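Local coordinates for lipocalin AI-4 (PDB 5H9N), which binds cysteinyl leukotrienes such as leukotriene C4 as a salivary lipocalin of a blood-feeding insect, probably keeping them from acting in the host, at residues A[16-21]-A[95-100]; A[44-49]-A[56-61]; A[63-68]-A[81-86]. The protein carries 1 engineered substitution. All blocks are in the same frame, centred on the assembly; numbering follows the deposited sequence.

Contact 1 (A[16-21]-A[95-100]); sequences KIMSGF and MAVVET. With LTX ((5~{S},6~{R},7~{E},9~{E},11~{Z},14~{Z})-6-[(2~{R})-2-[[(4~{S})-4-azanyl-5-oxidanyl-5-oxidanylidene-pentanoyl]amino]-3-( 2-hydroxy-2-oxoethylamino)-3-oxidanylidene-propyl]sulfanyl-5-oxidanyl-icosa-7,9,11,14-tetraenoic acid), chain B.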
loop_
_atom_site.group_PDB
_atom_site.type_symbol
_atom_site.label_atom_id
_atom_site.label_comp_id
_atom_site.label_asym_id
_atom_site.label_seq_id
_atom_site.Cartn_x
_atom_site.Cartn_y
_atom_site.Cartn_z
ATOM N N LYS A 16 15.312 0.608 -5.232
ATOM C CA LYS A 16 14.228 1.411 -5.768
ATOM C C LYS A 16 13.389 2.100 -4.697
ATOM O O LYS A 16 12.522 2.918 -5.017
ATOM C CB LYS A 16 13.337 0.542 -6.657
ATOM C CG LYS A 16 14.056 0.077 -7.917
ATOM C CD LYS A 16 13.306 -1.032 -8.628
ATOM C CE LYS A 16 14.064 -1.487 -9.866
ATOM N NZ LYS A 16 13.457 -2.704 -10.469
ATOM N N ILE A 17 13.647 1.785 -3.434
ATOM C CA ILE A 17 12.907 2.363 -2.313
ATOM C C ILE A 17 13.614 3.606 -1.785
ATOM O O ILE A 17 14.835 3.651 -1.715
ATOM C CB ILE A 17 12.743 1.329 -1.170
ATOM C CG1 ILE A 17 11.927 0.131 -1.661
ATOM C CG2 ILE A 17 12.073 1.951 0.047
ATOM C CD1 ILE A 17 11.818 -1.006 -0.659
ATOM N N MET A 18 12.839 4.621 -1.420
ATOM C CA MET A 18 13.384 5.850 -0.860
ATOM C C MET A 18 14.322 5.588 0.300
ATOM O O MET A 18 14.174 4.614 1.040
ATOM C CB MET A 18 12.269 6.761 -0.375
ATOM C CG MET A 18 11.494 6.171 0.795
ATOM S SD MET A 18 10.059 7.125 1.323
ATOM C CE MET A 18 10.852 8.642 1.852
ATOM N N SER A 19 15.290 6.474 0.461
ATOM C CA SER A 19 16.132 6.440 1.637
ATOM C C SER A 19 15.471 7.265 2.735
ATOM O O SER A 19 14.667 8.169 2.459
ATOM C CB SER A 19 17.529 6.972 1.322
ATOM O OG SER A 19 17.452 8.286 0.802
ATOM N N GLY A 20 15.787 6.925 3.977
ATOM C CA GLY A 20 15.380 7.720 5.119
ATOM C C GLY A 20 13.894 7.710 5.415
ATOM O O GLY A 20 13.368 8.693 5.926
ATOM N N PHE A 21 13.230 6.603 5.118
ATOM C CA PHE A 21 11.807 6.463 5.423
ATOM C C PHE A 21 11.542 6.668 6.910
ATOM O O PHE A 21 12.212 6.075 7.758
ATOM C CB PHE A 21 11.288 5.095 4.989
ATOM C CG PHE A 21 9.857 4.837 5.383
ATOM C CD1 PHE A 21 8.822 5.558 4.806
ATOM C CD2 PHE A 21 9.546 3.861 6.316
ATOM C CE1 PHE A 21 7.507 5.322 5.160
ATOM C CE2 PHE A 21 8.226 3.619 6.675
ATOM C CZ PHE A 21 7.204 4.345 6.087
ATOM N N MET A 95 3.968 -4.894 2.264
ATOM C CA MET A 95 4.059 -3.617 1.591
ATOM C C MET A 95 5.357 -2.895 1.887
ATOM O O MET A 95 5.992 -3.121 2.919
ATOM C CB MET A 95 2.872 -2.744 1.988
ATOM C CG MET A 95 2.805 -2.532 3.483
ATOM S SD MET A 95 2.408 -0.859 3.899
ATOM C CE MET A 95 3.897 -0.320 3.161
ATOM N N ALA A 96 5.731 -1.995 0.984
ATOM C CA ALA A 96 6.845 -1.086 1.213
ATOM C C ALA A 96 6.454 0.278 0.677
ATOM O O ALA A 96 5.775 0.367 -0.353
ATOM C CB ALA A 96 8.103 -1.586 0.529
ATOM N N VAL A 97 6.870 1.340 1.357
ATOM C CA VAL A 97 6.647 2.697 0.868
ATOM C C VAL A 97 7.790 3.056 -0.079
ATOM O O VAL A 97 8.938 3.210 0.334
ATOM C CB VAL A 97 6.560 3.710 2.016
ATOM C CG1 VAL A 97 6.321 5.112 1.468
ATOM C CG2 VAL A 97 5.444 3.322 2.965
ATOM N N VAL A 98 7.486 3.176 -1.361
ATOM C CA VAL A 98 8.494 3.460 -2.363
ATOM C C VAL A 98 8.941 4.917 -2.304
ATOM O O VAL A 98 10.132 5.205 -2.343
ATOM C CB VAL A 98 7.964 3.110 -3.770
ATOM C CG1 VAL A 98 8.999 3.426 -4.825
ATOM C CG2 VAL A 98 7.563 1.631 -3.827
ATOM N N GLU A 99 7.980 5.824 -2.204
ATOM C CA GLU A 99 8.260 7.254 -2.163
ATOM C C GLU A 99 7.108 7.944 -1.463
ATOM O O GLU A 99 5.955 7.615 -1.746
ATOM C CB GLU A 99 8.418 7.823 -3.576
ATOM C CG GLU A 99 9.731 7.561 -4.266
ATOM C CD GLU A 99 10.739 8.657 -4.012
ATOM O OE1 GLU A 99 10.927 9.506 -4.908
ATOM O OE2 GLU A 99 11.333 8.674 -2.915
ATOM N N THR A 100 7.382 8.894 -0.574
ATOM C CA THR A 100 6.304 9.660 0.060
ATOM C C THR A 100 6.816 11.004 0.521
ATOM O O THR A 100 7.995 11.127 0.844
ATOM C CB THR A 100 5.681 8.911 1.269
ATOM O OG1 THR A 100 4.598 9.677 1.806
ATOM C CG2 THR A 100 6.702 8.691 2.356
HETATM O O2 LTX B . -2.372 -5.456 -3.787
HETATM C C1 LTX B . -3.276 -5.398 -4.653
HETATM O O1 LTX B . -3.955 -4.362 -4.854
HETATM C C2 LTX B . -3.544 -6.622 -5.497
HETATM C C3 LTX B . -4.853 -7.266 -5.055
HETATM C C4 LTX B . -4.922 -7.356 -3.532
HETATM C C5 LTX B . -6.087 -8.233 -3.094
HETATM O O3 LTX B . -7.335 -7.568 -3.338
HETATM C C6 LTX B . -5.992 -8.607 -1.618
HETATM C C7 LTX B . -6.094 -7.377 -0.726
HETATM C C8 LTX B . -5.077 -6.958 0.047
HETATM C C9 LTX B . -5.239 -5.774 0.907
HETATM C C10 LTX B . -4.375 -5.421 1.869
HETATM C C11 LTX B . -4.629 -4.231 2.687
HETATM C C12 LTX B . -3.851 -3.738 3.659
HETATM C C13 LTX B . -2.528 -4.331 4.110
HETATM C C14 LTX B . -1.395 -3.950 3.178
HETATM C C15 LTX B . -0.819 -2.753 3.164
HETATM C C16 LTX B . -1.236 -1.643 4.101
HETATM C C17 LTX B . -1.114 -0.296 3.396
HETATM C C18 LTX B . -1.327 0.831 4.399
HETATM C C19 LTX B . -1.518 2.177 3.715
HETATM C C20 LTX B . -1.690 3.282 4.739
HETATM O O32 LTX B . -11.033 -5.958 1.483
HETATM C C21 LTX B . -10.183 -6.807 1.157
HETATM O O31 LTX B . -9.271 -6.587 0.333
HETATM C CA3 LTX B . -10.266 -8.171 1.790
HETATM N N3 LTX B . -9.171 -9.009 1.329
HETATM C C22 LTX B . -9.139 -10.329 1.485
HETATM O O33 LTX B . -10.052 -10.924 2.030
HETATM C CA2 LTX B . -7.954 -11.105 0.981
HETATM C CB2 LTX B . -6.886 -10.213 0.350
HETATM S SG2 LTX B . -7.299 -9.768 -1.303
HETATM N N2 LTX B . -8.382 -12.153 0.079
HETATM C CD1 LTX B . -7.967 -13.404 0.220
HETATM O OE1 LTX B . -6.957 -13.707 0.840
HETATM C CG1 LTX B . -8.839 -14.432 -0.461
HETATM C CB1 LTX B . -8.146 -15.783 -0.543
HETATM C CA1 LTX B . -8.789 -16.625 -1.642
HETATM N N1 LTX B . -8.881 -15.827 -2.882
HETATM C C23 LTX B . -10.164 -17.063 -1.238
HETATM O O11 LTX B . -11.125 -16.773 -1.985
HETATM O O12 LTX B . -10.295 -17.708 -0.175
HETATM O O HOH W 1 12.566 6.259 -4.023
#
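With its CG lodged between backbone N and carbonyl carbon (chi1 65°) and an extended chi2 beyond, Met18 carries its sulfur across strand 95-100 to Thr100, and a bend at chi3 folds the terminal CE methyl over that residue. Met18 SD lies 3.8 Å from Thr100 CG2, the two side chains meeting at a slant, while Met18 CB packs 3.3 Å from Glu99 OE2. Phe21 is turned differently: CG swings anti to the backbone N (chi1 175°), and the ring crosses Val97 roughly at a right angle, Phe21 CE1 lying 3.6 Å from Val97 CG2. The Thr100 methyl sits farther off, at the edge of the same ring. Ile17 completes the apolar cover, Ile17 CD1 reaching 3.9 Å to Ala96 CB.

One direct hydrogen bond joins the backbones, from Met18 N to Val98 O at 2.9 Å. The same carbonyl accepts a water, 3.1 Å from Val98 O, which also donates weakly to Lys16 O. That double use illustrates how an irregular segment can be fastened to a strand without joining its sheet.

Tyr102 adds to the packing on Met18 and Phe21, and Met95, at the start of the strand segment, turns to the leukotriene. Two successive residues, Val98 and Glu99, bond to the single residue Leu107 on the next strand, a classic beta bulge within the lipocalin barrel, here covered by the segment that leads into helix 23-26.

Contact 2 (A[44-49]-A[56-61]); sequences RCEKYQ and LNFNGK. With LTX ((5~{S},6~{R},7~{E},9~{E},11~{Z},14~{Z})-6-[(2~{R})-2-[[(4~{S})-4-azanyl-5-oxidanyl-5-oxidanylidene-pentanoyl]amino]-3-( 2-hydroxy-2-oxoethylamino)-3-oxidanylidene-propyl]sulfanyl-5-oxidanyl-icosa-7,9,11,14-tetraenoic acid), chain B.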
loop_
_atom_site.group_PDB
_atom_site.type_symbol
_atom_site.label_atom_id
_atom_site.label_comp_id
_atom_site.label_asym_id
_atom_site.label_seq_id
_atom_site.Cartn_x
_atom_site.Cartn_y
_atom_site.Cartn_z
ATOM N N ARG A 44 -13.771 1.814 -5.997
ATOM C CA ARG A 44 -14.198 2.179 -4.650
ATOM C C ARG A 44 -13.238 3.211 -4.084
ATOM O O ARG A 44 -12.165 3.455 -4.656
ATOM C CB ARG A 44 -14.234 0.946 -3.746
ATOM C CG ARG A 44 -15.273 -0.108 -4.134
ATOM C CD ARG A 44 -15.100 -1.388 -3.315
ATOM N NE ARG A 44 -13.799 -1.999 -3.588
ATOM C CZ ARG A 44 -12.769 -2.011 -2.745
ATOM N NH1 ARG A 44 -12.888 -1.487 -1.533
ATOM N NH2 ARG A 44 -11.624 -2.575 -3.109
ATOM N N CYS A 45 -13.619 3.814 -2.961
ATOM C CA CYS A 45 -12.734 4.717 -2.240
ATOM C C CYS A 45 -12.412 4.152 -0.869
ATOM O O CYS A 45 -13.204 4.275 0.079
ATOM C CB CYS A 45 -13.352 6.107 -2.102
ATOM S SG CYS A 45 -12.187 7.273 -1.404
ATOM N N GLU A 46 -11.249 3.532 -0.769
ATOM C CA GLU A 46 -10.774 2.996 0.499
ATOM C C GLU A 46 -10.012 4.047 1.284
ATOM O O GLU A 46 -9.032 4.608 0.790
ATOM C CB GLU A 46 -9.875 1.778 0.263
ATOM C CG GLU A 46 -10.600 0.588 -0.325
ATOM C CD GLU A 46 -9.735 -0.663 -0.405
ATOM O OE1 GLU A 46 -8.491 -0.560 -0.368
ATOM O OE2 GLU A 46 -10.332 -1.751 -0.510
ATOM N N LYS A 47 -10.481 4.308 2.497
ATOM C CA LYS A 47 -9.813 5.190 3.446
ATOM C C LYS A 47 -9.081 4.334 4.462
ATOM O O LYS A 47 -9.712 3.594 5.221
ATOM C CB LYS A 47 -10.810 6.108 4.153
ATOM C CG LYS A 47 -10.141 7.064 5.138
ATOM C CD LYS A 47 -11.152 7.960 5.846
ATOM C CE LYS A 47 -12.015 7.166 6.816
ATOM N NZ LYS A 47 -12.849 8.053 7.676
ATOM N N TYR A 48 -7.755 4.426 4.469
ATOM C CA TYR A 48 -6.912 3.690 5.407
ATOM C C TYR A 48 -6.661 4.556 6.633
ATOM O O TYR A 48 -6.038 5.619 6.545
ATOM C CB TYR A 48 -5.596 3.276 4.736
ATOM C CG TYR A 48 -5.762 2.147 3.756
ATOM C CD1 TYR A 48 -6.436 2.340 2.557
ATOM C CD2 TYR A 48 -5.262 0.876 4.033
ATOM C CE1 TYR A 48 -6.599 1.289 1.649
ATOM C CE2 TYR A 48 -5.419 -0.166 3.139
ATOM C CZ TYR A 48 -6.095 0.039 1.957
ATOM O OH TYR A 48 -6.247 -1.004 1.079
ATOM N N GLN A 49 -7.151 4.088 7.774
ATOM C CA GLN A 49 -7.002 4.784 9.039
ATOM C C GLN A 49 -5.847 4.166 9.792
ATOM O O GLN A 49 -5.806 2.948 9.956
ATOM C CB GLN A 49 -8.288 4.683 9.837
ATOM C CG GLN A 49 -9.469 5.279 9.094
ATOM C CD GLN A 49 -10.785 5.085 9.806
ATOM O OE1 GLN A 49 -11.737 4.547 9.244
ATOM N NE2 GLN A 49 -10.848 5.527 11.046
ATOM N N LEU A 56 -3.935 -0.649 11.473
ATOM C CA LEU A 56 -4.744 0.100 10.532
ATOM C C LEU A 56 -6.095 -0.544 10.316
ATOM O O LEU A 56 -6.316 -1.726 10.609
ATOM C CB LEU A 56 -4.002 0.308 9.212
ATOM C CG LEU A 56 -3.434 -0.843 8.395
ATOM C CD1 LEU A 56 -4.461 -1.339 7.399
ATOM C CD2 LEU A 56 -2.189 -0.366 7.679
ATOM N N ASN A 57 -7.017 0.303 9.891
ATOM C CA ASN A 57 -8.380 -0.082 9.578
ATOM C C ASN A 57 -8.704 0.456 8.193
ATOM O O ASN A 57 -8.286 1.557 7.860
ATOM C CB ASN A 57 -9.367 0.495 10.597
ATOM C CG ASN A 57 -9.164 -0.034 12.000
ATOM O OD1 ASN A 57 -8.247 -0.808 12.268
ATOM N ND2 ASN A 57 -10.024 0.398 12.911
ATOM N N PHE A 58 -9.408 -0.300 7.360
ATOM C CA PHE A 58 -9.919 0.302 6.133
ATOM C C PHE A 58 -11.229 -0.351 5.751
ATOM O O PHE A 58 -11.553 -1.445 6.209
ATOM C CB PHE A 58 -8.883 0.235 4.988
ATOM C CG PHE A 58 -8.619 -1.150 4.450
ATOM C CD1 PHE A 58 -7.663 -1.966 5.036
ATOM C CD2 PHE A 58 -9.289 -1.614 3.326
ATOM C CE1 PHE A 58 -7.406 -3.234 4.528
ATOM C CE2 PHE A 58 -9.033 -2.877 2.814
ATOM C CZ PHE A 58 -8.099 -3.687 3.416
ATOM N N ASN A 59 -11.998 0.362 4.929
ATOM C CA ASN A 59 -13.276 -0.138 4.429
ATOM C C ASN A 59 -13.030 -0.986 3.185
ATOM O O ASN A 59 -12.922 -0.455 2.076
ATOM C CB ASN A 59 -14.250 1.019 4.136
ATOM C CG ASN A 59 -13.656 2.076 3.219
ATOM O OD1 ASN A 59 -12.546 2.552 3.431
ATOM N ND2 ASN A 59 -14.399 2.442 2.187
ATOM N N GLY A 60 -12.907 -2.297 3.358
ATOM C CA GLY A 60 -12.572 -3.187 2.250
ATOM C C GLY A 60 -13.754 -3.604 1.393
ATOM O O GLY A 60 -14.883 -3.196 1.660
ATOM N N LYS A 61 -13.496 -4.423 0.374
ATOM C CA LYS A 61 -14.507 -4.727 -0.649
ATOM C C LYS A 61 -15.809 -5.288 -0.084
ATOM O O LYS A 61 -16.897 -4.879 -0.493
ATOM C CB LYS A 61 -13.956 -5.701 -1.697
ATOM C CG LYS A 61 -12.675 -6.421 -1.325
ATOM C CD LYS A 61 -11.950 -6.888 -2.578
ATOM C CE LYS A 61 -10.661 -7.621 -2.251
ATOM N NZ LYS A 61 -9.997 -8.158 -3.471
HETATM O O2 LTX B . -2.372 -5.456 -3.787
HETATM C C1 LTX B . -3.276 -5.398 -4.653
HETATM O O1 LTX B . -3.955 -4.362 -4.854
HETATM C C2 LTX B . -3.544 -6.622 -5.497
HETATM C C3 LTX B . -4.853 -7.266 -5.055
HETATM C C4 LTX B . -4.922 -7.356 -3.532
HETATM C C5 LTX B . -6.087 -8.233 -3.094
HETATM O O3 LTX B . -7.335 -7.568 -3.338
HETATM C C6 LTX B . -5.992 -8.607 -1.618
HETATM C C7 LTX B . -6.094 -7.377 -0.726
HETATM C C8 LTX B . -5.077 -6.958 0.047
HETATM C C9 LTX B . -5.239 -5.774 0.907
HETATM C C10 LTX B . -4.375 -5.421 1.869
HETATM C C11 LTX B . -4.629 -4.231 2.687
HETATM C C12 LTX B . -3.851 -3.738 3.659
HETATM C C13 LTX B . -2.528 -4.331 4.110
HETATM C C14 LTX B . -1.395 -3.950 3.178
HETATM C C15 LTX B . -0.819 -2.753 3.164
HETATM C C16 LTX B . -1.236 -1.643 4.101
HETATM C C17 LTX B . -1.114 -0.296 3.396
HETATM C C18 LTX B . -1.327 0.831 4.399
HETATM C C19 LTX B . -1.518 2.177 3.715
HETATM C C20 LTX B . -1.690 3.282 4.739
HETATM O O32 LTX B . -11.033 -5.958 1.483
HETATM C C21 LTX B . -10.183 -6.807 1.157
HETATM O O31 LTX B . -9.271 -6.587 0.333
HETATM C CA3 LTX B . -10.266 -8.171 1.790
HETATM N N3 LTX B . -9.171 -9.009 1.329
HETATM C C22 LTX B . -9.139 -10.329 1.485
HETATM O O33 LTX B . -10.052 -10.924 2.030
HETATM C CA2 LTX B . -7.954 -11.105 0.981
HETATM C CB2 LTX B . -6.886 -10.213 0.350
HETATM S SG2 LTX B . -7.299 -9.768 -1.303
HETATM N N2 LTX B . -8.382 -12.153 0.079
HETATM C CD1 LTX B . -7.967 -13.404 0.220
HETATM O OE1 LTX B . -6.957 -13.707 0.840
HETATM C CG1 LTX B . -8.839 -14.432 -0.461
HETATM C CB1 LTX B . -8.146 -15.783 -0.543
HETATM C CA1 LTX B . -8.789 -16.625 -1.642
HETATM N N1 LTX B . -8.881 -15.827 -2.882
HETATM C C23 LTX B . -10.164 -17.063 -1.238
HETATM O O11 LTX B . -11.125 -16.773 -1.985
HETATM O O12 LTX B . -10.295 -17.708 -0.175
#
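Tyr48 and Phe58 form the tight heart of this hairpin: their rings make an offset stack, planes 15° apart and centroids 4.4 Å from each other, with Phe58 CB also set over the centre of the tyrosine face in a CH-pi contact. Leu56 CD1 and C12 of the leukotriene lie at the edge of the Tyr48 ring. The Tyr48 hydroxyl donates to Glu46 OE1, 2.7 Å from Tyr48 OH, and the other carboxylate oxygen, OE2, takes both NH1 and NH2 of Arg44 end-on. This chain of bonds satisfies a buried carboxylate and anchors the phenol oxygen, which also meets Arg110.

On the more exposed face the side chains pack loosely, Gln49 CB standing 4.4 Å from Asn57 CB, although two backbone bonds pair these residues firmly. Farther along, Asn59 replaces the ladder with its amide: Asn59 ND2 donates to Cys45 O at 3.0 Å, and Asn59 OD1 accepts from Lys47 N at 2.9 Å.

At the strand end Lys61 binds the ligand twice, Lys61 NZ standing 2.7 Å from LTX O3 and the backbone N bonding to O32. This antiparallel hairpin, with aromatics inside and polar groups outside, lines part of the ligand pocket of a lipocalin barrel.

Contact 3 (A[63-68]-A[81-86]); sequences GDVKCS and FQCTTT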
loop_
_atom_site.group_PDB
_atom_site.type_symbol
_atom_site.label_atom_id
_atom_site.label_comp_id
_atom_site.label_asym_id
_atom_site.label_seq_id
_atom_site.Cartn_x
_atom_site.Cartn_y
_atom_site.Cartn_z
ATOM N N GLY A 63 -16.693 -5.484 3.628
ATOM C CA GLY A 63 -16.594 -5.344 5.062
ATOM C C GLY A 63 -15.349 -4.615 5.509
ATOM O O GLY A 63 -14.346 -4.544 4.791
ATOM N N ASP A 64 -15.416 -4.063 6.712
ATOM C CA ASP A 64 -14.267 -3.412 7.315
ATOM C C ASP A 64 -13.156 -4.408 7.596
ATOM O O ASP A 64 -13.407 -5.564 7.935
ATOM C CB ASP A 64 -14.677 -2.693 8.598
ATOM C CG ASP A 64 -15.389 -1.385 8.321
ATOM O OD1 ASP A 64 -15.594 -1.073 7.128
ATOM O OD2 ASP A 64 -15.739 -0.671 9.284
ATOM N N VAL A 65 -11.928 -3.941 7.421
ATOM C CA VAL A 65 -10.745 -4.759 7.591
ATOM C C VAL A 65 -9.850 -4.145 8.653
ATOM O O VAL A 65 -9.636 -2.934 8.667
ATOM C CB VAL A 65 -9.952 -4.884 6.273
ATOM C CG1 VAL A 65 -8.749 -5.794 6.458
ATOM C CG2 VAL A 65 -10.862 -5.402 5.172
ATOM N N LYS A 66 -9.327 -4.981 9.541
ATOM C CA LYS A 66 -8.408 -4.528 10.572
ATOM C C LYS A 66 -7.093 -5.270 10.443
ATOM O O LYS A 66 -7.076 -6.495 10.330
ATOM C CB LYS A 66 -9.024 -4.744 11.951
ATOM C CG LYS A 66 -10.266 -3.896 12.176
ATOM C CD LYS A 66 -10.910 -4.183 13.520
ATOM C CE LYS A 66 -11.747 -2.998 13.976
ATOM N NZ LYS A 66 -12.497 -2.380 12.850
ATOM N N CYS A 67 -5.990 -4.528 10.468
ATOM C CA CYS A 67 -4.669 -5.112 10.261
ATOM C C CYS A 67 -3.680 -4.723 11.341
ATOM O O CYS A 67 -3.737 -3.628 11.897
ATOM C CB CYS A 67 -4.092 -4.686 8.911
ATOM S SG CYS A 67 -5.093 -5.084 7.466
ATOM N N SER A 68 -2.747 -5.629 11.608
ATOM C CA SER A 68 -1.667 -5.371 12.543
ATOM C C SER A 68 -0.345 -5.581 11.808
ATOM O O SER A 68 -0.104 -6.658 11.245
ATOM C CB SER A 68 -1.780 -6.299 13.742
ATOM O OG SER A 68 -0.705 -6.125 14.637
ATOM N N PHE A 81 1.477 -7.239 7.200
ATOM C CA PHE A 81 0.225 -6.949 7.882
ATOM C C PHE A 81 -0.634 -8.189 7.972
ATOM O O PHE A 81 -0.916 -8.839 6.956
ATOM C CB PHE A 81 -0.520 -5.822 7.166
ATOM C CG PHE A 81 0.061 -4.474 7.432
ATOM C CD1 PHE A 81 -0.345 -3.743 8.527
ATOM C CD2 PHE A 81 1.059 -3.954 6.619
ATOM C CE1 PHE A 81 0.214 -2.501 8.804
ATOM C CE2 PHE A 81 1.608 -2.699 6.887
ATOM C CZ PHE A 81 1.190 -1.986 7.989
ATOM N N GLN A 82 -1.037 -8.504 9.194
ATOM C CA GLN A 82 -1.968 -9.579 9.447
ATOM C C GLN A 82 -3.349 -8.973 9.579
ATOM O O GLN A 82 -3.584 -8.165 10.469
ATOM C CB GLN A 82 -1.581 -10.334 10.714
ATOM C CG GLN A 82 -2.336 -11.634 10.902
ATOM C CD GLN A 82 -2.149 -12.570 9.727
ATOM O OE1 GLN A 82 -1.059 -12.658 9.159
ATOM N NE2 GLN A 82 -3.214 -13.273 9.351
ATOM N N CYS A 83 -4.254 -9.353 8.686
ATOM C CA CYS A 83 -5.546 -8.685 8.573
ATOM C C CYS A 83 -6.711 -9.636 8.782
ATOM O O CYS A 83 -6.635 -10.814 8.440
ATOM C CB CYS A 83 -5.697 -8.014 7.201
ATOM S SG CYS A 83 -4.402 -6.861 6.714
ATOM N N THR A 84 -7.793 -9.104 9.336
ATOM C CA THR A 84 -9.035 -9.847 9.503
ATOM C C THR A 84 -10.172 -8.991 8.966
ATOM O O THR A 84 -10.109 -7.767 9.013
ATOM C CB THR A 84 -9.298 -10.223 10.972
ATOM O OG1 THR A 84 -9.327 -9.040 11.777
ATOM C CG2 THR A 84 -8.216 -11.158 11.488
ATOM N N THR A 85 -11.208 -9.629 8.439
ATOM C CA THR A 85 -12.313 -8.888 7.845
ATOM C C THR A 85 -13.610 -9.200 8.568
ATOM O O THR A 85 -13.738 -10.239 9.235
ATOM C CB THR A 85 -12.486 -9.219 6.353
ATOM O OG1 THR A 85 -13.198 -10.455 6.222
ATOM C CG2 THR A 85 -11.136 -9.321 5.649
ATOM N N THR A 86 -14.590 -8.317 8.431
ATOM C CA THR A 86 -15.833 -8.526 9.164
ATOM C C THR A 86 -16.663 -9.682 8.622
ATOM O O THR A 86 -17.601 -10.108 9.270
ATOM C CB THR A 86 -16.718 -7.271 9.192
ATOM O OG1 THR A 86 -16.917 -6.781 7.861
ATOM C CG2 THR A 86 -16.087 -6.195 10.053
#
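The Phe81 ring is the flat group here, and segment 63-68 approaches it obliquely, squarely over neither a face nor an edge: Phe81 CD1 lies 3.9 Å from Cys67 CB and 3.8 Å from Ser68 C. Leu56 of the flanking strand 55-60 also touches this side chain, as does the leukotriene.

Next to the ring, the Cys67-Cys83 disulfide bridges a non-hydrogen-bonded pair of the antiparallel ladder, where the alpha carbons come within 4.0 Å. In both cysteines SG stands beside the backbone N (chi1 -57° and -55°), and these matched torsions aim the two sulfurs at each other over the close pair, allowing the 2.0 Å bond from Cys67 SG to Cys83 SG, with a chi3 of 106°. Val65 continues the same face, Val65 CG1 lying 3.8 Å from Cys83 CB and Val65 CG2 4.0 Å from Thr85 CG2, the valine and threonine side by side. The covalent link thus reinforces a ladder already held by paired backbone bonds at Lys66-Thr84 and Ser68-Gln82.

Lys66, Ser68, Gln82 and Thr84 turn to the other, more exposed face. The ladder runs out at Thr86, whose N donates to Asp64 O at 3.0 Å through a more bent bond. Beside it Thr86 OG1 packs 3.2 Å from Gly63 CA.

The hairpin is flanked on both sides within the curved sheet: Val65 and Cys67 bond through their backbones to Phe58 and Leu56 on strand 55-60, while Phe81 and Cys83 pair likewise with Ser93 and Phe91 on strand 90-100.

In the fold
From the N terminus, segment 16-21 comes first and waits for strand 90-100, so contact 1 closes a long loop, with 73 residues between its segments. Contacts 2 and 3 both fall within that loop, one after the other, each closing a short hairpin: 46-51 with 55-60, then 63-71 with 78-85. Their centres are about 10 Å apart, the second strand of one hairpin adjoining the first of the next. Strand 90-100 then adjoins 78-85, and Met95 packs on Phe81 to link contact 1 to contact 3. Contacts 1 and 2 do not touch; they lie across the chain's centre from each other, yet both reach the leukotriene.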